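Local coordinates for HD domain protein (Enterococcus faecalis, PDB 4LRL) that probably hydrolyses deoxyribonucleoside triphosphates to the nucleoside and triphosphate at an HD-type metal centre, under allosteric control by bound nucleotides, at residues H52-D57 against N173-D178; H138-H143 against G323-Y328; N247-V252 against I410-K415; A184-K189 against Q198-Q203. All coordinates share one frame; numbering follows the deposited sequence.

From the N terminus, helix 53-60 opens contact 1, which closes a loop when it meets the end of helix 167-175. Inside that loop residues 138-143 open contact 2, completed only at helix 322-332, so contacts 1 and 2 cross. Contact 4 comes next, a local contact between the successive helices 179-187 and 194-200 lying wholly within the span of contact 2. Contact 3 starts at helix 249-267, also within that span, and ends on strand 411-413, so it crosses contact 2 as well. Contacts 3 and 4 touch, Ile410 CG1 lying 3.7 Å from Gln203 CB. Contact 2 joins the HD and HD-associated family regions, while contact 3 stays in the latter.

Contact 1: H52-D57 against N173-D178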
# COMPACT_ATOMS: atom_id res chain seq x y z
N HIS C 52 20.12 -23.08 7.69
CA HIS C 52 20.94 -23.78 8.68
C HIS C 52 20.10 -24.63 9.61
O HIS C 52 19.07 -24.18 10.11
CB HIS C 52 21.76 -22.79 9.51
CG HIS C 52 22.74 -21.99 8.71
ND1 HIS C 52 22.41 -20.80 8.09
CD2 HIS C 52 24.05 -22.20 8.42
CE1 HIS C 52 23.47 -20.31 7.46
NE2 HIS C 52 24.48 -21.15 7.65
N GLN C 53 20.56 -25.86 9.86
CA GLN C 53 19.97 -26.75 10.85
C GLN C 53 19.96 -26.11 12.25
O GLN C 53 19.00 -26.26 13.00
CB GLN C 53 20.72 -28.09 10.87
CG GLN C 53 20.06 -29.19 11.70
CD GLN C 53 18.70 -29.61 11.15
OE1 GLN C 53 18.61 -30.21 10.08
NE2 GLN C 53 17.64 -29.30 11.89
N VAL C 54 21.03 -25.40 12.59
CA VAL C 54 21.14 -24.74 13.89
C VAL C 54 20.00 -23.72 14.08
O VAL C 54 19.39 -23.67 15.15
CB VAL C 54 22.51 -24.04 14.05
CG1 VAL C 54 22.54 -23.13 15.27
CG2 VAL C 54 23.63 -25.07 14.13
N ILE C 55 19.71 -22.94 13.04
CA ILE C 55 18.67 -21.92 13.08
C ILE C 55 17.29 -22.57 13.19
O ILE C 55 16.48 -22.14 14.02
CB ILE C 55 18.75 -20.98 11.84
CG1 ILE C 55 20.12 -20.28 11.77
CG2 ILE C 55 17.58 -19.97 11.84
CD1 ILE C 55 20.49 -19.43 12.99
N LEU C 56 17.03 -23.60 12.39
CA LEU C 56 15.76 -24.31 12.46
C LEU C 56 15.52 -24.88 13.86
O LEU C 56 14.42 -24.75 14.41
CB LEU C 56 15.67 -25.41 11.41
CG LEU C 56 14.34 -26.18 11.41
CD1 LEU C 56 13.16 -25.27 11.07
CD2 LEU C 56 14.37 -27.37 10.47
N ASP C 57 16.56 -25.49 14.42
CA ASP C 57 16.50 -26.04 15.77
C ASP C 57 16.25 -24.97 16.83
O ASP C 57 15.50 -25.18 17.78
CB ASP C 57 17.78 -26.82 16.11
CG ASP C 57 17.90 -28.13 15.35
OD1 ASP C 57 16.89 -28.61 14.80
OD2 ASP C 57 19.01 -28.68 15.33
N ASN C 173 25.70 -25.14 22.32
CA ASN C 173 26.87 -25.86 22.83
C ASN C 173 27.22 -27.06 21.94
O ASN C 173 28.37 -27.48 21.88
CB ASN C 173 26.63 -26.29 24.27
CG ASN C 173 27.76 -27.10 24.85
OD1 ASN C 173 28.82 -26.58 25.20
ND2 ASN C 173 27.53 -28.40 24.99
N ARG C 174 26.22 -27.59 21.25
CA ARG C 174 26.41 -28.61 20.23
C ARG C 174 27.13 -28.04 19.00
O ARG C 174 27.80 -28.78 18.29
CB ARG C 174 25.06 -29.22 19.84
CG ARG C 174 25.13 -30.46 18.99
CD ARG C 174 23.74 -30.90 18.57
NE ARG C 174 23.77 -31.79 17.42
CZ ARG C 174 22.69 -32.19 16.75
NH1 ARG C 174 21.48 -31.77 17.12
NH2 ARG C 174 22.81 -33.00 15.71
N VAL C 175 26.99 -26.74 18.75
CA VAL C 175 27.80 -26.08 17.71
C VAL C 175 29.27 -26.22 18.07
O VAL C 175 30.07 -26.76 17.29
CB VAL C 175 27.44 -24.58 17.53
CG1 VAL C 175 28.38 -23.92 16.52
CG2 VAL C 175 25.98 -24.39 17.11
N SER C 176 29.62 -25.74 19.26
CA SER C 176 30.92 -25.96 19.89
C SER C 176 30.85 -25.51 21.35
O SER C 176 30.03 -24.65 21.70
CB SER C 176 32.04 -25.22 19.15
OG SER C 176 31.86 -23.82 19.18
N ALA C 177 31.70 -26.09 22.19
CA ALA C 177 31.71 -25.82 23.63
C ALA C 177 31.63 -24.32 23.99
O ALA C 177 30.91 -23.95 24.92
CB ALA C 177 32.94 -26.46 24.28
N ASP C 178 32.36 -23.49 23.25
CA ASP C 178 32.51 -22.06 23.53
C ASP C 178 31.46 -21.19 22.84
O ASP C 178 31.39 -19.98 23.07
CB ASP C 178 33.90 -21.60 23.09
CG ASP C 178 34.16 -21.88 21.61
OD1 ASP C 178 34.94 -21.13 20.99
OD2 ASP C 178 33.58 -22.84 21.06
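Val54, in the first turn of helix 53-60, meets Val175 at the end of helix 167-175. The helix starts behind His52, its N-cap, whose carbonyl O takes a bond from Leu56 N. Gln53 does not touch the second segment but steadies a residue that comes near it: its NE2 gives a hydrogen bond to Asp57 OD1 at 3.1 Å, the oxygen approached from above the carboxylate plane and the bond bent to 142°. Val54 uses both methyls. Val54 CG2 lies 3.9 Å from Val175 CG2, and Val54 CG1 is 4.1 Å from that same methyl, so a single branch of Val175 fits against the fork of Val54. The two side chains cross at about a right angle. In Val175, CG1 stands anti to the backbone N (chi1 175°), which leaves CG2 to do the touching. One turn on, Asp57 points toward the other helix, where its OD2 comes to 4.3 Å from Arg174 NH1. That oxygen sits well out of the guanidinium plane and no N-H is aimed at it. Its firmer partner is the hydroxyl of Tyr29, whose ring also makes a cation-pi pair with Arg174. The contact is therefore a small apolar touch beside what is probably a weak electrostatic attraction, with Tyr29 bridging the charged groups; Asp57 is held by Gln53 and Tyr29 rather than by a salt bridge to Arg174.

Contact 2: H138-H143 against G323-Y328; sequences HGPYSH and GVLSTY
One methyl of Leu325 rests against both Pro140 and Tyr141. Its CG is anti to the carbonyl carbon (chi1 -71°) and the branch then runs out extended, carrying CD1 clear of helix 322-332. There Leu325 CD1 comes 3.6 Å from Tyr141 CD1, at the edge of the ring and close to its plane, so the methyl meets the rim and not the pi face. The same Leu325 CD1 lies 3.9 Å from Pro140 CB and 4.0 Å from Pro140 CG; the proline ring, in the C-gamma endo pucker, crosses the leucine at about a right angle, whereas Tyr141 and Leu325 run past each other in opposite directions. Tyr141, the N-cap of helix 142-149, keeps CG beside the backbone N (chi1 -55°), which turns its ring toward Leu325. Its hydroxyl is hydrogen-bonded to Lys71, and Leu279 of helix 270-291 packs against the side chain. His138 ND1 and Ser142 OG share a hydrogen bond of 3.0 Å that lies in the imidazole plane and ties the two ends of the turn together. On the helix, Gly323 O accepts from Thr327 N and, at 2.6 Å, from Thr327 OG1; both oxygens also have weak hydrogen bonds with Thr327 OG1 of the second subunit. Nothing polar crosses between the segments: their buried union is purely apolar and rests on one leucine methyl, the polar bonds all lying within one segment or going to outside partners.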
# COMPACT_ATOMS: atom_id res chain seq x y z
N HIS C 138 12.89 -11.76 27.35
CA HIS C 138 11.70 -10.97 27.65
C HIS C 138 10.59 -11.86 28.21
O HIS C 138 10.32 -12.93 27.65
CB HIS C 138 11.18 -10.29 26.40
CG HIS C 138 11.91 -9.04 26.01
ND1 HIS C 138 11.83 -7.88 26.74
CD2 HIS C 138 12.67 -8.76 24.93
CE1 HIS C 138 12.54 -6.94 26.14
NE2 HIS C 138 13.06 -7.45 25.04
N GLY C 139 9.96 -11.41 29.29
CA GLY C 139 8.77 -12.07 29.82
C GLY C 139 7.54 -11.25 29.47
O GLY C 139 7.64 -10.30 28.71
N PRO C 140 6.37 -11.61 30.04
CA PRO C 140 5.13 -10.88 29.75
C PRO C 140 5.23 -9.42 30.19
O PRO C 140 5.82 -9.14 31.24
CB PRO C 140 4.09 -11.61 30.60
CG PRO C 140 4.88 -12.26 31.72
CD PRO C 140 6.16 -12.66 31.05
N TYR C 141 4.66 -8.51 29.39
CA TYR C 141 4.65 -7.07 29.69
C TYR C 141 5.97 -6.66 30.31
O TYR C 141 6.03 -6.21 31.47
CB TYR C 141 3.47 -6.72 30.61
CG TYR C 141 2.14 -7.17 30.04
CD1 TYR C 141 1.56 -8.35 30.46
CD2 TYR C 141 1.49 -6.42 29.05
CE1 TYR C 141 0.35 -8.78 29.94
CE2 TYR C 141 0.28 -6.85 28.51
CZ TYR C 141 -0.28 -8.03 28.97
OH TYR C 141 -1.47 -8.47 28.47
N SER C 142 7.02 -6.83 29.52
CA SER C 142 8.39 -6.81 29.99
C SER C 142 8.72 -5.58 30.84
O SER C 142 9.25 -5.72 31.94
CB SER C 142 9.35 -6.96 28.81
OG SER C 142 10.62 -6.44 29.13
N HIS C 143 8.38 -4.40 30.34
CA HIS C 143 8.71 -3.15 31.04
C HIS C 143 8.03 -3.02 32.43
O HIS C 143 8.67 -2.61 33.40
CB HIS C 143 8.38 -1.93 30.16
CG HIS C 143 8.88 -0.63 30.72
ND1 HIS C 143 8.05 0.29 31.31
CD2 HIS C 143 10.14 -0.13 30.83
CE1 HIS C 143 8.76 1.32 31.74
NE2 HIS C 143 10.04 1.08 31.46
N GLY C 323 -0.81 -14.99 28.83
CA GLY C 323 -1.96 -15.78 29.20
C GLY C 323 -1.99 -16.20 30.66
O GLY C 323 -3.06 -16.38 31.24
N VAL C 324 -0.81 -16.37 31.24
CA VAL C 324 -0.71 -16.68 32.66
C VAL C 324 -1.27 -15.51 33.47
O VAL C 324 -2.13 -15.71 34.33
CB VAL C 324 0.76 -17.02 33.09
CG1 VAL C 324 0.89 -17.03 34.61
CG2 VAL C 324 1.18 -18.38 32.52
N LEU C 325 -0.80 -14.30 33.16
CA LEU C 325 -1.22 -13.10 33.88
C LEU C 325 -2.72 -12.84 33.77
O LEU C 325 -3.38 -12.63 34.79
CB LEU C 325 -0.43 -11.87 33.42
CG LEU C 325 1.04 -11.79 33.84
CD1 LEU C 325 1.65 -10.49 33.38
CD2 LEU C 325 1.17 -11.90 35.32
N SER C 326 -3.24 -12.86 32.55
CA SER C 326 -4.65 -12.57 32.34
C SER C 326 -5.55 -13.61 33.03
O SER C 326 -6.60 -13.27 33.56
CB SER C 326 -4.99 -12.41 30.85
OG SER C 326 -4.58 -13.54 30.12
N THR C 327 -5.10 -14.86 33.04
CA THR C 327 -5.81 -15.92 33.75
C THR C 327 -5.93 -15.61 35.25
O THR C 327 -7.01 -15.72 35.84
CB THR C 327 -5.16 -17.29 33.51
OG1 THR C 327 -5.17 -17.59 32.11
CG2 THR C 327 -5.90 -18.40 34.28
N TYR C 328 -4.82 -15.20 35.86
CA TYR C 328 -4.84 -14.84 37.27
C TYR C 328 -5.69 -13.58 37.52
O TYR C 328 -6.43 -13.54 38.50
CB TYR C 328 -3.42 -14.69 37.83
CG TYR C 328 -2.60 -15.97 37.84
CD1 TYR C 328 -1.20 -15.92 37.88
CD2 TYR C 328 -3.21 -17.23 37.81
CE1 TYR C 328 -0.43 -17.09 37.89
CE2 TYR C 328 -2.44 -18.40 37.82
CZ TYR C 328 -1.06 -18.32 37.86
OH TYR C 328 -0.30 -19.47 37.87

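Contact 3: N247-V252 against I410-K415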
# COMPACT_ATOMS: atom_id res chain seq x y z
N ASN C 247 25.52 8.07 -0.77
CA ASN C 247 24.47 8.22 -1.78
C ASN C 247 23.09 7.71 -1.31
O ASN C 247 22.09 7.90 -1.99
CB ASN C 247 24.87 7.59 -3.13
CG ASN C 247 25.03 6.09 -3.05
OD1 ASN C 247 24.10 5.34 -3.34
ND2 ASN C 247 26.21 5.64 -2.66
N GLY C 248 23.05 7.08 -0.14
CA GLY C 248 21.80 6.61 0.44
C GLY C 248 21.35 7.37 1.67
O GLY C 248 20.50 6.88 2.42
N MET C 249 21.89 8.57 1.87
CA MET C 249 21.57 9.39 3.05
C MET C 249 20.05 9.61 3.26
O MET C 249 19.56 9.50 4.38
CB MET C 249 22.28 10.75 2.99
CG MET C 249 21.79 11.70 4.08
SD MET C 249 22.12 13.45 3.86
CE MET C 249 21.49 13.81 2.22
N HIS C 250 19.33 9.94 2.19
CA HIS C 250 17.90 10.22 2.29
C HIS C 250 17.11 9.03 2.82
O HIS C 250 16.17 9.20 3.59
CB HIS C 250 17.31 10.71 0.97
CG HIS C 250 17.90 12.01 0.49
ND1 HIS C 250 17.88 13.16 1.24
CD2 HIS C 250 18.49 12.34 -0.69
CE1 HIS C 250 18.45 14.14 0.56
NE2 HIS C 250 18.83 13.66 -0.61
N ALA C 251 17.51 7.82 2.41
CA ALA C 251 16.93 6.59 2.93
C ALA C 251 17.24 6.41 4.42
O ALA C 251 16.41 5.92 5.17
CB ALA C 251 17.41 5.41 2.15
N VAL C 252 18.44 6.80 4.85
CA VAL C 252 18.78 6.79 6.26
C VAL C 252 17.93 7.83 7.00
O VAL C 252 17.41 7.56 8.07
CB VAL C 252 20.31 7.00 6.49
CG1 VAL C 252 20.62 7.13 7.98
CG2 VAL C 252 21.09 5.84 5.88
N ILE C 410 25.22 7.16 13.67
CA ILE C 410 24.96 6.53 12.39
C ILE C 410 26.01 7.08 11.42
O ILE C 410 26.06 8.28 11.18
CB ILE C 410 23.52 6.80 11.92
CG1 ILE C 410 22.53 6.20 12.91
CG2 ILE C 410 23.29 6.25 10.51
CD1 ILE C 410 21.12 6.69 12.75
N GLU C 411 26.86 6.20 10.90
CA GLU C 411 28.00 6.63 10.09
C GLU C 411 27.71 6.53 8.59
O GLU C 411 27.28 5.49 8.10
CB GLU C 411 29.26 5.85 10.43
CG GLU C 411 29.61 5.81 11.92
CD GLU C 411 30.38 7.04 12.40
OE1 GLU C 411 30.26 8.13 11.81
OE2 GLU C 411 31.10 6.90 13.40
N LEU C 412 27.95 7.63 7.89
CA LEU C 412 27.81 7.67 6.43
C LEU C 412 29.19 7.65 5.83
O LEU C 412 30.08 8.38 6.28
CB LEU C 412 27.05 8.93 5.99
CG LEU C 412 25.60 9.06 6.45
CD1 LEU C 412 25.22 10.52 6.63
CD2 LEU C 412 24.65 8.39 5.47
N MET C 413 29.38 6.80 4.83
CA MET C 413 30.69 6.70 4.18
C MET C 413 30.79 7.46 2.86
O MET C 413 30.01 7.24 1.93
CB MET C 413 31.13 5.25 3.99
CG MET C 413 32.60 5.17 3.63
SD MET C 413 33.19 3.49 3.42
CE MET C 413 33.31 2.98 5.13
N GLN C 414 31.79 8.34 2.80
CA GLN C 414 32.03 9.17 1.63
C GLN C 414 32.77 8.35 0.57
O GLN C 414 33.34 7.30 0.88
CB GLN C 414 32.88 10.38 2.01
CG GLN C 414 32.44 11.15 3.26
CD GLN C 414 31.61 12.37 2.95
OE1 GLN C 414 30.81 12.39 2.01
NE2 GLN C 414 31.78 13.42 3.75
N LYS C 415 32.76 8.83 -0.66
CA LYS C 415 33.52 8.23 -1.76
C LYS C 415 35.01 8.05 -1.41
O LYS C 415 35.67 7.15 -1.93
CB LYS C 415 33.38 9.06 -3.04
CG LYS C 415 33.61 8.27 -4.32
CD LYS C 415 34.62 8.96 -5.24
CE LYS C 415 34.62 8.36 -6.65
NZ LYS C 415 35.14 6.96 -6.69
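Val252 and Ile410 lie alongside each other in opposite senses, and each offers the methyl that stands anti to its own backbone N. Val252 CG1 and Ile410 CG2 are 3.8 Å apart. Both residues point across the interface, the valine from the first turn of helix 249-267 and the isoleucine from just ahead of strand 411-413. Two residues along, Leu412 also turns toward the helix and presents a single branch: its CD2 comes to 4.0 Å from Met249 CA and 4.2 Å from Met249 CB, touching the root of the methionine where it leaves the helix. The rest of Met249 goes elsewhere. With CG anti to the backbone N (chi1 171°) and a bend at the thioether, the chain leads away from Leu412 and sets CE over one face of the His250 ring, 3.4 Å above its plane and offset toward the rim. Val252 CG2, its other methyl, approaches Leu412 CD2 at 4.4 Å, so the leucine branch faces two residues a turn apart on the helix. Leu422 of helix 422-425 touches Val252, Ile410 and Leu412 and completes the patch. Strand 411-413 is an inner strand of the mixed sheet, and its backbone bonds go to the neighbouring strands 241-245 and 419-421. No hydrogen bond joins it to the helix, which adds packing of aliphatic carbons, mostly methyls, to a sheet that its own strands hold together.

Contact 4: A184-K189 against Q198-Q203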
# COMPACT_ATOMS: atom_id res chain seq x y z
N ALA C 184 26.18 -15.02 23.55
CA ALA C 184 25.77 -14.13 24.64
C ALA C 184 26.55 -12.83 24.60
O ALA C 184 25.98 -11.76 24.86
CB ALA C 184 25.94 -14.83 25.98
N SER C 185 27.84 -12.91 24.27
CA SER C 185 28.72 -11.75 24.17
C SER C 185 28.34 -10.77 23.05
O SER C 185 28.69 -9.58 23.13
CB SER C 185 30.18 -12.19 23.99
OG SER C 185 30.41 -12.76 22.71
N VAL C 186 27.65 -11.26 22.02
CA VAL C 186 27.16 -10.38 20.96
C VAL C 186 26.06 -9.51 21.52
O VAL C 186 26.01 -8.31 21.25
CB VAL C 186 26.63 -11.17 19.72
CG1 VAL C 186 26.07 -10.20 18.67
CG2 VAL C 186 27.72 -12.01 19.10
N ILE C 187 25.18 -10.13 22.30
CA ILE C 187 24.05 -9.44 22.91
C ILE C 187 24.50 -8.46 23.99
O ILE C 187 23.96 -7.37 24.10
CB ILE C 187 23.01 -10.48 23.43
CG1 ILE C 187 22.24 -11.06 22.24
CG2 ILE C 187 22.01 -9.84 24.39
CD1 ILE C 187 21.93 -12.51 22.37
N THR C 188 25.51 -8.84 24.77
CA THR C 188 26.04 -7.95 25.79
C THR C 188 27.00 -6.93 25.17
O THR C 188 27.50 -6.04 25.86
CB THR C 188 26.77 -8.72 26.92
OG1 THR C 188 27.97 -9.31 26.41
CG2 THR C 188 25.88 -9.80 27.51
N LYS C 189 27.25 -7.09 23.87
CA LYS C 189 28.04 -6.14 23.07
C LYS C 189 29.52 -6.19 23.42
O LYS C 189 30.26 -5.22 23.24
CB LYS C 189 27.49 -4.71 23.20
CG LYS C 189 25.98 -4.57 22.94
CD LYS C 189 25.49 -3.16 23.22
CE LYS C 189 25.69 -2.26 21.99
NZ LYS C 189 25.84 -0.81 22.34
N GLN C 198 27.18 -4.44 15.88
CA GLN C 198 26.39 -3.32 15.36
C GLN C 198 25.20 -3.74 14.49
O GLN C 198 24.24 -2.98 14.35
CB GLN C 198 27.27 -2.29 14.62
CG GLN C 198 28.05 -1.36 15.55
CD GLN C 198 28.93 -0.37 14.80
OE1 GLN C 198 28.58 0.14 13.73
NE2 GLN C 198 30.09 -0.09 15.37
N MET C 199 25.26 -4.94 13.91
CA MET C 199 24.17 -5.43 13.07
C MET C 199 22.94 -5.70 13.92
O MET C 199 21.80 -5.58 13.46
CB MET C 199 24.59 -6.70 12.31
CG MET C 199 23.79 -6.92 11.02
SD MET C 199 24.29 -8.34 10.03
CE MET C 199 26.02 -7.97 9.68
N ILE C 200 23.19 -6.03 15.17
CA ILE C 200 22.15 -6.45 16.09
C ILE C 200 21.79 -5.33 17.06
O ILE C 200 20.63 -5.19 17.46
CB ILE C 200 22.59 -7.73 16.80
CG1 ILE C 200 22.54 -8.87 15.77
CG2 ILE C 200 21.68 -8.03 18.02
CD1 ILE C 200 23.52 -9.97 16.02
N SER C 201 22.77 -4.51 17.41
CA SER C 201 22.51 -3.40 18.30
C SER C 201 23.36 -2.19 17.94
O SER C 201 24.59 -2.25 17.96
CB SER C 201 22.76 -3.81 19.75
OG SER C 201 22.58 -2.69 20.60
N SER C 202 22.67 -1.12 17.57
CA SER C 202 23.30 0.15 17.22
C SER C 202 22.20 1.20 17.21
O SER C 202 21.17 1.01 17.86
CB SER C 202 24.01 0.06 15.85
OG SER C 202 23.07 -0.13 14.80
N GLN C 203 22.39 2.30 16.49
CA GLN C 203 21.34 3.29 16.31
C GLN C 203 20.48 2.97 15.08
O GLN C 203 19.41 3.55 14.88
CB GLN C 203 21.90 4.71 16.26
CG GLN C 203 22.30 5.26 17.65
CD GLN C 203 21.10 5.38 18.57
OE1 GLN C 203 20.03 5.82 18.16
NE2 GLN C 203 21.26 4.98 19.83
O HOH W 1 26.65 -0.95 19.19
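Val186 holds CG1 anti to its backbone N (chi1 177°); in Ile200, with CG1 anti to its carbonyl carbon (chi1 -71°) and the next torsion roughly extended, CD1 reaches the valine. The two methyl groups, Val186 CG1 and Ile200 CD1, meet at 3.7 Å, and the side chains cross at about a right angle. Both also pack on Ala130 of helix 124-133. Farther out, Lys189 bends at its third torsion (chi3 85°), laying the aliphatic end of the chain along Ser201: CE comes within 3.4 Å of Ser201 OG, and Lys189 CD lies 3.9 Å from that hydroxyl. The ammonium group stands farther off, and its link to the other segment runs through a water. This water donates to Ser201 O at 2.7 Å and takes a weak bond from Lys189 NZ at 3.3 Å. A methylene against a hydroxyl at the rim thus goes with a water bridge beside it, while the inner pair is wholly apolar. Lys189, with positive phi, is the C-prime residue of a Schellman motif, in which Gln190 N bonds back to Ser185 O and Lys189 N, weakly, to Val186 O. That cap ends helix 179-187 and lets the chain turn toward helix 194-200. These are two consecutive short helices of the HD domain, joined by a turn and steeply inclined to each other; Ile200, about 4 Å from the side chain of His134, packs behind the H...HD...D metal site, where His90, His134, Asp135 and Asp207 bind the nickel ion.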